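Long-range contacts in aminopeptidase C (Lactobacillus rhamnosus, PDB 4K7C), which probably trims residues from the amino ends of peptides, as a cysteine aminopeptidase of the papain-like C1 peptidase family: residues Ala311-Trp316 with Ser414-Pro419; Ile154-Val159 with Phe226-Arg231; Leu178-Asp183 with Ala209-Ile214. One frame throughout, in Å; residues are numbered along the deposited sequence.

Interaction 1 (Ala311-Trp316 with Ser414-Pro419); sequences AGESVW and SKKYLP
The phenol of Tyr417 and the carboxylate of Glu313 meet in a short hydrogen bond, in which Tyr417 OH donates to Glu313 OE1 at 2.5 Å. OE1 lies at the edge of the ring, near its plane, yet the donor reaches it from well above the carboxylate plane, which is turned 59° from the ring. An almost straight glutamate chain spans the gap (chi2 160°). Water-mediated contact comes next: water 1 donates to the same Glu313 OE1 at 2.7 Å and is also hydrogen-bonded to Ser414 OG. Among the charges, Lys416 NZ stays 4.4 Å from Glu313 OE2, too far for a salt bridge. Apolar contact is modest, with Ala311 CB 4.1 Å from Tyr417 CZ while Lys416 CG covers one ring face. A phenylalanine in place of Tyr417 would probably leave Glu313 OE1 with water 1 but without its direct partner here. Gly312, with positive phi, ends helix 298-310 in a Schellman motif that turns the chain toward strand 315-319. The contact thus joins the approach to that strand with the exit from its antiparallel neighbour 408-414, as expected in the beta-rich domain of a papain-like fold.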
loop_
_atom_site.group_PDB
_atom_site.type_symbol
_atom_site.label_atom_id
_atom_site.label_comp_id
_atom_site.label_asym_id
_atom_site.label_seq_id
_atom_site.Cartn_x
_atom_site.Cartn_y
_atom_site.Cartn_z
ATOM N N ALA A 311 35.020 12.497 27.678
ATOM C CA ALA A 311 35.781 11.288 27.919
ATOM C C ALA A 311 35.482 10.130 27.007
ATOM O O ALA A 311 36.090 9.102 27.146
ATOM C CB ALA A 311 35.603 10.869 29.364
ATOM N N GLY A 312 34.493 10.249 26.111
ATOM C CA GLY A 312 34.197 9.232 25.132
ATOM C C GLY A 312 33.133 8.252 25.603
ATOM O O GLY A 312 32.937 7.198 25.015
ATOM N N GLU A 313 32.347 8.623 26.613
ATOM C CA GLU A 313 31.340 7.706 27.126
ATOM C C GLU A 313 29.943 8.353 27.009
ATOM O O GLU A 313 29.742 9.509 27.415
ATOM C CB GLU A 313 31.593 7.450 28.586
ATOM C CG GLU A 313 32.927 6.698 28.848
ATOM C CD GLU A 313 33.483 6.825 30.291
ATOM O OE1 GLU A 313 32.875 7.446 31.220
ATOM O OE2 GLU A 313 34.604 6.316 30.495
ATOM N N SER A 314 29.031 7.560 26.493
ATOM C CA SER A 314 27.618 7.909 26.350
ATOM C C SER A 314 26.885 7.989 27.685
ATOM O O SER A 314 27.350 7.498 28.749
ATOM C CB SER A 314 26.976 6.908 25.348
ATOM O OG SER A 314 26.841 5.599 25.850
ATOM N N VAL A 315 25.777 8.668 27.704
ATOM C CA VAL A 315 25.132 8.957 28.965
ATOM C C VAL A 315 23.634 8.596 28.936
ATOM O O VAL A 315 22.868 9.229 28.169
ATOM C CB VAL A 315 25.281 10.476 29.329
ATOM C CG1 VAL A 315 24.620 10.826 30.626
ATOM C CG2 VAL A 315 26.746 10.956 29.386
ATOM N N TRP A 316 23.202 7.631 29.735
ATOM C CA TRP A 316 21.811 7.301 29.856
ATOM C C TRP A 316 21.099 8.489 30.515
ATOM O O TRP A 316 21.626 9.103 31.477
ATOM C CB TRP A 316 21.641 6.075 30.741
ATOM C CG TRP A 316 20.333 5.441 30.924
ATOM C CD1 TRP A 316 19.916 4.281 30.416
ATOM C CD2 TRP A 316 19.269 5.831 31.860
ATOM N NE1 TRP A 316 18.708 3.928 30.870
ATOM C CE2 TRP A 316 18.264 4.865 31.752
ATOM C CE3 TRP A 316 19.022 6.971 32.620
ATOM C CZ2 TRP A 316 17.085 4.926 32.459
ATOM C CZ3 TRP A 316 17.875 7.005 33.374
ATOM C CH2 TRP A 316 16.898 6.020 33.287
ATOM N N SER A 414 29.258 8.227 35.810
ATOM C CA SER A 414 30.302 7.493 36.571
ATOM C C SER A 414 30.793 8.379 37.689
ATOM O O SER A 414 31.118 9.546 37.490
ATOM C CB SER A 414 31.505 6.987 35.803
ATOM O OG SER A 414 31.175 6.435 34.590
ATOM N N LYS A 415 30.753 7.794 38.872
ATOM C CA LYS A 415 31.118 8.438 40.139
ATOM C C LYS A 415 32.476 9.162 40.094
ATOM O O LYS A 415 32.666 10.198 40.764
ATOM C CB LYS A 415 31.041 7.413 41.278
ATOM C CG LYS A 415 29.640 7.077 41.757
ATOM C CD LYS A 415 29.679 5.928 42.788
ATOM C CE LYS A 415 28.330 5.544 43.172
ATOM N NZ LYS A 415 28.304 4.366 44.070
ATOM N N LYS A 416 33.407 8.618 39.313
ATOM C CA LYS A 416 34.705 9.222 39.200
ATOM C C LYS A 416 34.716 10.650 38.614
ATOM O O LYS A 416 35.702 11.343 38.716
ATOM C CB LYS A 416 35.589 8.371 38.332
ATOM C CG LYS A 416 35.181 8.310 36.890
ATOM C CD LYS A 416 35.955 7.190 36.243
ATOM C CE LYS A 416 35.782 7.191 34.765
ATOM N NZ LYS A 416 36.886 6.326 34.224
ATOM N N TYR A 417 33.620 11.063 37.949
ATOM C CA TYR A 417 33.537 12.412 37.390
ATOM C C TYR A 417 32.999 13.361 38.414
ATOM O O TYR A 417 33.018 14.557 38.175
ATOM C CB TYR A 417 32.585 12.402 36.168
ATOM C CG TYR A 417 33.085 11.577 35.066
ATOM C CD1 TYR A 417 34.367 11.820 34.500
ATOM C CD2 TYR A 417 32.323 10.554 34.554
ATOM C CE1 TYR A 417 34.845 11.039 33.470
ATOM C CE2 TYR A 417 32.791 9.754 33.544
ATOM C CZ TYR A 417 34.044 9.999 33.005
ATOM O OH TYR A 417 34.523 9.199 32.016
ATOM N N LEU A 418 32.507 12.833 39.549
ATOM C CA LEU A 418 31.902 13.641 40.608
ATOM C C LEU A 418 32.969 14.260 41.544
ATOM O O LEU A 418 33.881 13.582 41.926
ATOM C CB LEU A 418 31.015 12.790 41.478
ATOM C CG LEU A 418 29.723 12.172 40.960
ATOM C CD1 LEU A 418 28.919 11.505 42.086
ATOM C CD2 LEU A 418 28.914 13.287 40.410
ATOM N N PRO A 419 32.762 15.519 41.992
ATOM C CA PRO A 419 33.595 16.140 43.015
ATOM C C PRO A 419 33.559 15.301 44.271
ATOM O O PRO A 419 32.575 14.616 44.563
ATOM C CB PRO A 419 32.890 17.493 43.268
ATOM C CG PRO A 419 32.174 17.787 41.998
ATOM C CD PRO A 419 31.683 16.439 41.549
HETATM O O HOH W 1 30.662 6.297 32.152
#

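Interaction 2 (Ile154-Val159 with Phe226-Arg231); sequences IVPKSV and FDFEYR
Pro156 and Val159, in the loop after helix 142-152, face Phe228 and Phe226 of strand 226-231 with CA atoms 8.1 Å apart for Pro156 and Phe228, and no backbone hydrogen bond links the two segments. The strand forms a two-stranded antiparallel hairpin with 237-243, and the loop packs against it through apolar side chains alone. Phe226 is the centre of the contact. Its CG sits between the backbone N and the carbonyl carbon (chi1 55°), a setting that carries the ring from the strand toward the loop. Val159 meets it at about a right angle: CG1 lies over one face in a CH-pi contact, 4.1 Å from the ring centroid, while CG2 approaches Phe226 CD2 to 3.9 Å. The far end of the ring is met by Val155, whose CG1 comes within 3.6 Å of Phe226 CE1. A branched valine suits both positions, being compact and rigid enough to fit closely against a phenyl group. Pro156, lacking an N-H that would need a partner, can offer its ring as an apolar surface. The turn is secured by Val159 N donating to Pro156 O at 3.0 Å. Phe226 and Phe228, two residues apart, send both rings to the buried side, whereas Asp227 turns away and its carboxylate accepts from Glu242 N of the partner strand. Helix 245-253 backs the cluster, Phe248 and Tyr252 meeting the Phe228 ring edge-to-face. At the strand's far end Arg231 NH2 bonds Phe52 O of a second subunit, so the hairpin also reaches an interface. The two aromatic side chains share one proline: Pro156 CD lies 3.7 Å from Phe226 CE2, and Pro156 CG 3.9 Å from Phe228 CE1.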
loop_
_atom_site.group_PDB
_atom_site.type_symbol
_atom_site.label_atom_id
_atom_site.label_comp_id
_atom_site.label_asym_id
_atom_site.label_seq_id
_atom_site.Cartn_x
_atom_site.Cartn_y
_atom_site.Cartn_z
ATOM N N ILE A 154 23.802 -10.852 31.127
ATOM C CA ILE A 154 23.235 -10.417 29.860
ATOM C C ILE A 154 23.709 -11.391 28.793
ATOM O O ILE A 154 24.696 -12.129 28.962
ATOM C CB ILE A 154 23.568 -8.902 29.549
ATOM C CG1 ILE A 154 22.598 -8.280 28.489
ATOM C CG2 ILE A 154 25.028 -8.681 29.135
ATOM C CD1 ILE A 154 21.109 -8.427 28.797
ATOM N N VAL A 155 23.012 -11.381 27.674
ATOM C CA VAL A 155 23.337 -12.169 26.505
ATOM C C VAL A 155 23.236 -11.350 25.190
ATOM O O VAL A 155 22.488 -10.353 25.135
ATOM C CB VAL A 155 22.474 -13.452 26.411
ATOM C CG1 VAL A 155 22.591 -14.271 27.681
ATOM C CG2 VAL A 155 21.015 -13.171 26.070
ATOM N N PRO A 156 23.955 -11.782 24.158
ATOM C CA PRO A 156 23.710 -11.256 22.816
ATOM C C PRO A 156 22.243 -11.395 22.435
ATOM O O PRO A 156 21.557 -12.333 22.754
ATOM C CB PRO A 156 24.546 -12.165 21.941
ATOM C CG PRO A 156 25.647 -12.638 22.831
ATOM C CD PRO A 156 24.887 -12.944 24.079
ATOM N N LYS A 157 21.788 -10.453 21.635
ATOM C CA LYS A 157 20.469 -10.508 21.064
ATOM C C LYS A 157 20.169 -11.810 20.322
ATOM O O LYS A 157 19.112 -12.391 20.491
ATOM C CB LYS A 157 20.224 -9.242 20.180
ATOM C CG LYS A 157 18.711 -9.088 19.840
ATOM C CD LYS A 157 18.515 -8.055 18.764
ATOM C CE LYS A 157 17.088 -7.847 18.438
ATOM N NZ LYS A 157 16.447 -7.437 19.735
ATOM N N SER A 158 21.097 -12.297 19.523
ATOM C CA SER A 158 20.924 -13.556 18.804
ATOM C C SER A 158 20.662 -14.735 19.688
ATOM O O SER A 158 20.116 -15.687 19.237
ATOM C CB SER A 158 22.152 -13.879 17.931
ATOM O OG SER A 158 23.298 -14.082 18.738
ATOM N N VAL A 159 21.034 -14.634 20.974
ATOM C CA VAL A 159 20.937 -15.752 21.901
ATOM C C VAL A 159 19.607 -15.814 22.649
ATOM O O VAL A 159 19.176 -16.921 23.076
ATOM C CB VAL A 159 22.146 -15.686 22.882
ATOM C CG1 VAL A 159 22.019 -16.710 23.996
ATOM C CG2 VAL A 159 23.446 -15.957 22.133
ATOM N N PHE A 226 25.797 -20.779 26.677
ATOM C CA PHE A 226 25.768 -20.716 25.195
ATOM C C PHE A 226 27.163 -20.484 24.637
ATOM O O PHE A 226 28.076 -19.978 25.341
ATOM C CB PHE A 226 24.863 -19.553 24.767
ATOM C CG PHE A 226 25.273 -18.210 25.376
ATOM C CD1 PHE A 226 24.880 -17.864 26.652
ATOM C CD2 PHE A 226 26.040 -17.373 24.701
ATOM C CE1 PHE A 226 25.279 -16.654 27.232
ATOM C CE2 PHE A 226 26.430 -16.147 25.215
ATOM C CZ PHE A 226 26.050 -15.773 26.511
ATOM N N ASP A 227 27.314 -20.776 23.358
ATOM C CA ASP A 227 28.494 -20.388 22.581
ATOM C C ASP A 227 28.247 -19.081 21.847
ATOM O O ASP A 227 27.108 -18.820 21.422
ATOM C CB ASP A 227 28.828 -21.453 21.571
ATOM C CG ASP A 227 29.322 -22.719 22.168
ATOM O OD1 ASP A 227 29.538 -22.869 23.400
ATOM O OD2 ASP A 227 29.560 -23.612 21.320
ATOM N N PHE A 228 29.278 -18.256 21.733
ATOM C CA PHE A 228 29.203 -16.964 21.056
ATOM C C PHE A 228 30.176 -17.019 19.871
ATOM O O PHE A 228 31.370 -17.214 20.096
ATOM C CB PHE A 228 29.615 -15.919 22.034
ATOM C CG PHE A 228 29.572 -14.487 21.520
ATOM C CD1 PHE A 228 28.540 -14.042 20.701
ATOM C CD2 PHE A 228 30.506 -13.596 21.941
ATOM C CE1 PHE A 228 28.505 -12.733 20.253
ATOM C CE2 PHE A 228 30.448 -12.261 21.564
ATOM C CZ PHE A 228 29.441 -11.838 20.713
ATOM N N GLU A 229 29.675 -16.915 18.626
ATOM C CA GLU A 229 30.491 -16.905 17.440
ATOM C C GLU A 229 30.203 -15.577 16.675
ATOM O O GLU A 229 29.049 -15.186 16.591
ATOM C CB GLU A 229 30.053 -18.046 16.505
ATOM C CG GLU A 229 30.349 -19.458 16.963
ATOM C CD GLU A 229 29.983 -20.514 15.921
ATOM O OE1 GLU A 229 30.763 -20.726 14.978
ATOM O OE2 GLU A 229 28.978 -21.259 16.151
ATOM N N TYR A 230 31.227 -14.895 16.217
ATOM C CA TYR A 230 31.099 -13.657 15.497
ATOM C C TYR A 230 32.355 -13.378 14.640
ATOM O O TYR A 230 33.367 -14.027 14.792
ATOM C CB TYR A 230 30.846 -12.477 16.423
ATOM C CG TYR A 230 32.008 -12.143 17.310
ATOM C CD1 TYR A 230 32.199 -12.784 18.555
ATOM C CD2 TYR A 230 32.933 -11.190 16.918
ATOM C CE1 TYR A 230 33.282 -12.516 19.336
ATOM C CE2 TYR A 230 33.996 -10.893 17.728
ATOM C CZ TYR A 230 34.166 -11.581 18.912
ATOM O OH TYR A 230 35.219 -11.248 19.659
ATOM N N ARG A 231 32.200 -12.465 13.697
ATOM C CA ARG A 231 33.288 -11.881 12.946
ATOM C C ARG A 231 33.417 -10.435 13.329
ATOM O O ARG A 231 32.425 -9.666 13.359
ATOM C CB ARG A 231 33.081 -12.003 11.434
ATOM C CG ARG A 231 33.386 -13.386 10.972
ATOM C CD ARG A 231 33.760 -13.483 9.526
ATOM N NE ARG A 231 33.902 -14.891 9.117
ATOM C CZ ARG A 231 35.049 -15.424 8.714
ATOM N NH1 ARG A 231 36.172 -14.687 8.681
ATOM N NH2 ARG A 231 35.099 -16.671 8.351
#

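Interaction 3 (Leu178-Asp183 with Ala209-Ile214); sequences LKLRKD and AEDYRI
A buried salt-bridge network centred on Lys179, with Glu210 and Asp211 facing it, ties together the antiparallel helical hairpin formed by helices 170-192 and 197-219. The axes of these two short segments come within 11.4 Å of each other and run antiparallel at 175°, a spacing wide enough for a long polar side chain to fill the interface. Lys179 bends at CB-CG (chi2 59°) and again near its end, which brings its ammonium in among three carboxylates. Across the gap NZ donates to Glu210 OE1 at 2.9 Å, arriving on the anti side and 26° out of the carboxylate plane. It also donates to Asp211 OD1 at 3.0 Å, on the syn side and likewise tilted from the plane. One turn along its own helix it reaches the syn lone pair of Asp183 OD2 at 2.8 Å. This shared cation would offset the closeness of Asp183 OD2 and Asp211 OD1, 4.4 Å apart, and three such anions probably favour a charged lysine. Water 2 donates to both Asp183 OD1 and Glu210 OE1, bridging the helices a second time. Apolar contact adds a little, Lys179 CG lying 4.3 Å from Ile214 CD1. The methyl Leu180 CD2 lies beside the carboxylate oxygen Asp211 OD2, at 3.9 Å. Arg181 forms a salt bridge with Glu359 of a third subunit. Tyr112 of helix 96-117 is a second-shell partner, its OH hydrogen-bonded to Asp211 OD2 and weakly to Asp183 OD2. That helix packs alongside the pair, its Phe111 and Tyr112 touching Leu180.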
loop_
_atom_site.group_PDB
_atom_site.type_symbol
_atom_site.label_atom_id
_atom_site.label_comp_id
_atom_site.label_asym_id
_atom_site.label_seq_id
_atom_site.Cartn_x
_atom_site.Cartn_y
_atom_site.Cartn_z
ATOM N N LEU A 178 -3.724 -9.120 35.484
ATOM C CA LEU A 178 -4.936 -9.794 35.952
ATOM C C LEU A 178 -4.546 -10.858 36.964
ATOM O O LEU A 178 -5.063 -10.946 38.101
ATOM C CB LEU A 178 -5.646 -10.394 34.796
ATOM C CG LEU A 178 -6.670 -11.499 35.062
ATOM C CD1 LEU A 178 -7.744 -11.073 36.052
ATOM C CD2 LEU A 178 -7.302 -12.045 33.791
ATOM N N LYS A 179 -3.519 -11.614 36.575
ATOM C CA LYS A 179 -2.980 -12.700 37.443
ATOM C C LYS A 179 -2.517 -12.120 38.819
ATOM O O LYS A 179 -2.866 -12.658 39.906
ATOM C CB LYS A 179 -1.819 -13.426 36.731
ATOM C CG LYS A 179 -1.134 -14.507 37.560
ATOM C CD LYS A 179 -2.049 -15.608 38.022
ATOM C CE LYS A 179 -1.315 -16.887 38.415
ATOM N NZ LYS A 179 -0.267 -16.639 39.357
ATOM N N LEU A 180 -1.746 -11.047 38.793
ATOM C CA LEU A 180 -1.207 -10.467 39.997
ATOM C C LEU A 180 -2.290 -9.930 40.879
ATOM O O LEU A 180 -2.288 -10.185 42.111
ATOM C CB LEU A 180 -0.196 -9.394 39.723
ATOM C CG LEU A 180 1.057 -9.789 38.984
ATOM C CD1 LEU A 180 1.864 -8.562 38.620
ATOM C CD2 LEU A 180 1.878 -10.829 39.799
ATOM N N ARG A 181 -3.290 -9.305 40.264
ATOM C CA ARG A 181 -4.454 -8.827 41.065
ATOM C C ARG A 181 -5.267 -9.941 41.732
ATOM O O ARG A 181 -5.678 -9.848 42.908
ATOM C CB ARG A 181 -5.340 -7.912 40.176
ATOM C CG ARG A 181 -4.771 -6.568 39.885
ATOM C CD ARG A 181 -5.702 -5.810 38.943
ATOM N NE ARG A 181 -5.131 -4.515 38.601
ATOM C CZ ARG A 181 -4.931 -4.018 37.387
ATOM N NH1 ARG A 181 -5.215 -4.701 36.269
ATOM N NH2 ARG A 181 -4.506 -2.769 37.322
ATOM N N LYS A 182 -5.495 -11.027 41.039
ATOM C CA LYS A 182 -6.184 -12.169 41.527
ATOM C C LYS A 182 -5.402 -12.741 42.696
ATOM O O LYS A 182 -5.975 -13.127 43.707
ATOM C CB LYS A 182 -6.292 -13.238 40.466
ATOM C CG LYS A 182 -6.882 -14.521 40.990
ATOM C CD LYS A 182 -7.025 -15.564 39.916
ATOM C CE LYS A 182 -7.847 -16.744 40.461
ATOM N NZ LYS A 182 -6.919 -17.577 41.176
ATOM N N ASP A 183 -4.109 -12.868 42.489
ATOM C CA ASP A 183 -3.224 -13.353 43.577
ATOM C C ASP A 183 -3.176 -12.389 44.795
ATOM O O ASP A 183 -3.028 -12.840 45.960
ATOM C CB ASP A 183 -1.830 -13.600 43.032
ATOM C CG ASP A 183 -1.734 -14.811 42.145
ATOM O OD1 ASP A 183 -2.631 -15.704 42.173
ATOM O OD2 ASP A 183 -0.697 -14.876 41.424
ATOM N N ALA A 209 5.390 -19.871 40.244
ATOM C CA ALA A 209 5.567 -20.955 39.267
ATOM C C ALA A 209 4.680 -20.683 38.051
ATOM O O ALA A 209 5.082 -20.857 36.958
ATOM C CB ALA A 209 5.240 -22.340 39.797
ATOM N N GLU A 210 3.460 -20.283 38.305
ATOM C CA GLU A 210 2.522 -19.898 37.242
ATOM C C GLU A 210 3.011 -18.682 36.493
ATOM O O GLU A 210 2.941 -18.701 35.275
ATOM C CB GLU A 210 1.160 -19.619 37.876
ATOM C CG GLU A 210 0.528 -20.854 38.497
ATOM C CD GLU A 210 -0.546 -20.586 39.544
ATOM O OE1 GLU A 210 -0.585 -19.436 40.067
ATOM O OE2 GLU A 210 -1.357 -21.498 39.762
ATOM N N ASP A 211 3.429 -17.623 37.172
ATOM C CA ASP A 211 3.985 -16.470 36.503
ATOM C C ASP A 211 5.196 -16.814 35.615
ATOM O O ASP A 211 5.340 -16.266 34.506
ATOM C CB ASP A 211 4.362 -15.371 37.510
ATOM C CG ASP A 211 3.197 -14.971 38.416
ATOM O OD1 ASP A 211 2.049 -15.308 38.018
ATOM O OD2 ASP A 211 3.472 -14.355 39.537
ATOM N N TYR A 212 6.076 -17.682 36.129
ATOM C CA TYR A 212 7.209 -18.152 35.380
ATOM C C TYR A 212 6.764 -18.753 34.036
ATOM O O TYR A 212 7.341 -18.442 32.962
ATOM C CB TYR A 212 8.104 -19.124 36.234
ATOM C CG TYR A 212 9.380 -19.506 35.514
ATOM C CD1 TYR A 212 10.498 -18.742 35.612
ATOM C CD2 TYR A 212 9.415 -20.560 34.610
ATOM C CE1 TYR A 212 11.638 -19.006 34.902
ATOM C CE2 TYR A 212 10.592 -20.856 33.903
ATOM C CZ TYR A 212 11.683 -20.063 34.073
ATOM O OH TYR A 212 12.817 -20.335 33.358
ATOM N N ARG A 213 5.766 -19.599 34.072
ATOM C CA ARG A 213 5.224 -20.241 32.898
ATOM C C ARG A 213 4.584 -19.260 31.876
ATOM O O ARG A 213 4.783 -19.405 30.682
ATOM C CB ARG A 213 4.287 -21.326 33.317
ATOM C CG ARG A 213 3.566 -21.941 32.140
ATOM C CD ARG A 213 2.908 -23.231 32.508
ATOM N NE ARG A 213 1.794 -23.140 33.408
ATOM C CZ ARG A 213 1.885 -23.522 34.706
ATOM N NH1 ARG A 213 0.811 -23.530 35.481
ATOM N NH2 ARG A 213 3.090 -23.856 35.244
ATOM N N ILE A 214 3.863 -18.261 32.370
ATOM C CA ILE A 214 3.321 -17.179 31.495
ATOM C C ILE A 214 4.424 -16.439 30.762
ATOM O O ILE A 214 4.365 -16.212 29.570
ATOM C CB ILE A 214 2.470 -16.173 32.353
ATOM C CG1 ILE A 214 1.225 -16.885 32.864
ATOM C CG2 ILE A 214 2.205 -14.896 31.557
ATOM C CD1 ILE A 214 0.478 -16.137 33.962
HETATM O O HOH W 2 -2.685 -18.144 41.338
#

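How the interactions relate
All three contacts belong to a single chain of the peptidase C1-like family and touch one another nowhere. Interaction 2 opens first along the chain, at 154-159; both helices of interaction 3 follow before strand 226-231 completes it, and interaction 1 comes later. Helix 197-219 leads almost directly into strand 226-231, and helix 96-117 touches both interactions 2 and 3, although their centres are 30 Å apart. Interactions 1 and 3 lie on opposite sides of the chain's centre, 40 Å between centres. Interaction 1 thus belongs to the beta-rich part, while interaction 3 joins two helices of the helical part and interaction 2 joins a loop to the two-stranded hairpin; outer residues of both meet neighbouring subunits of the six-chain assembly.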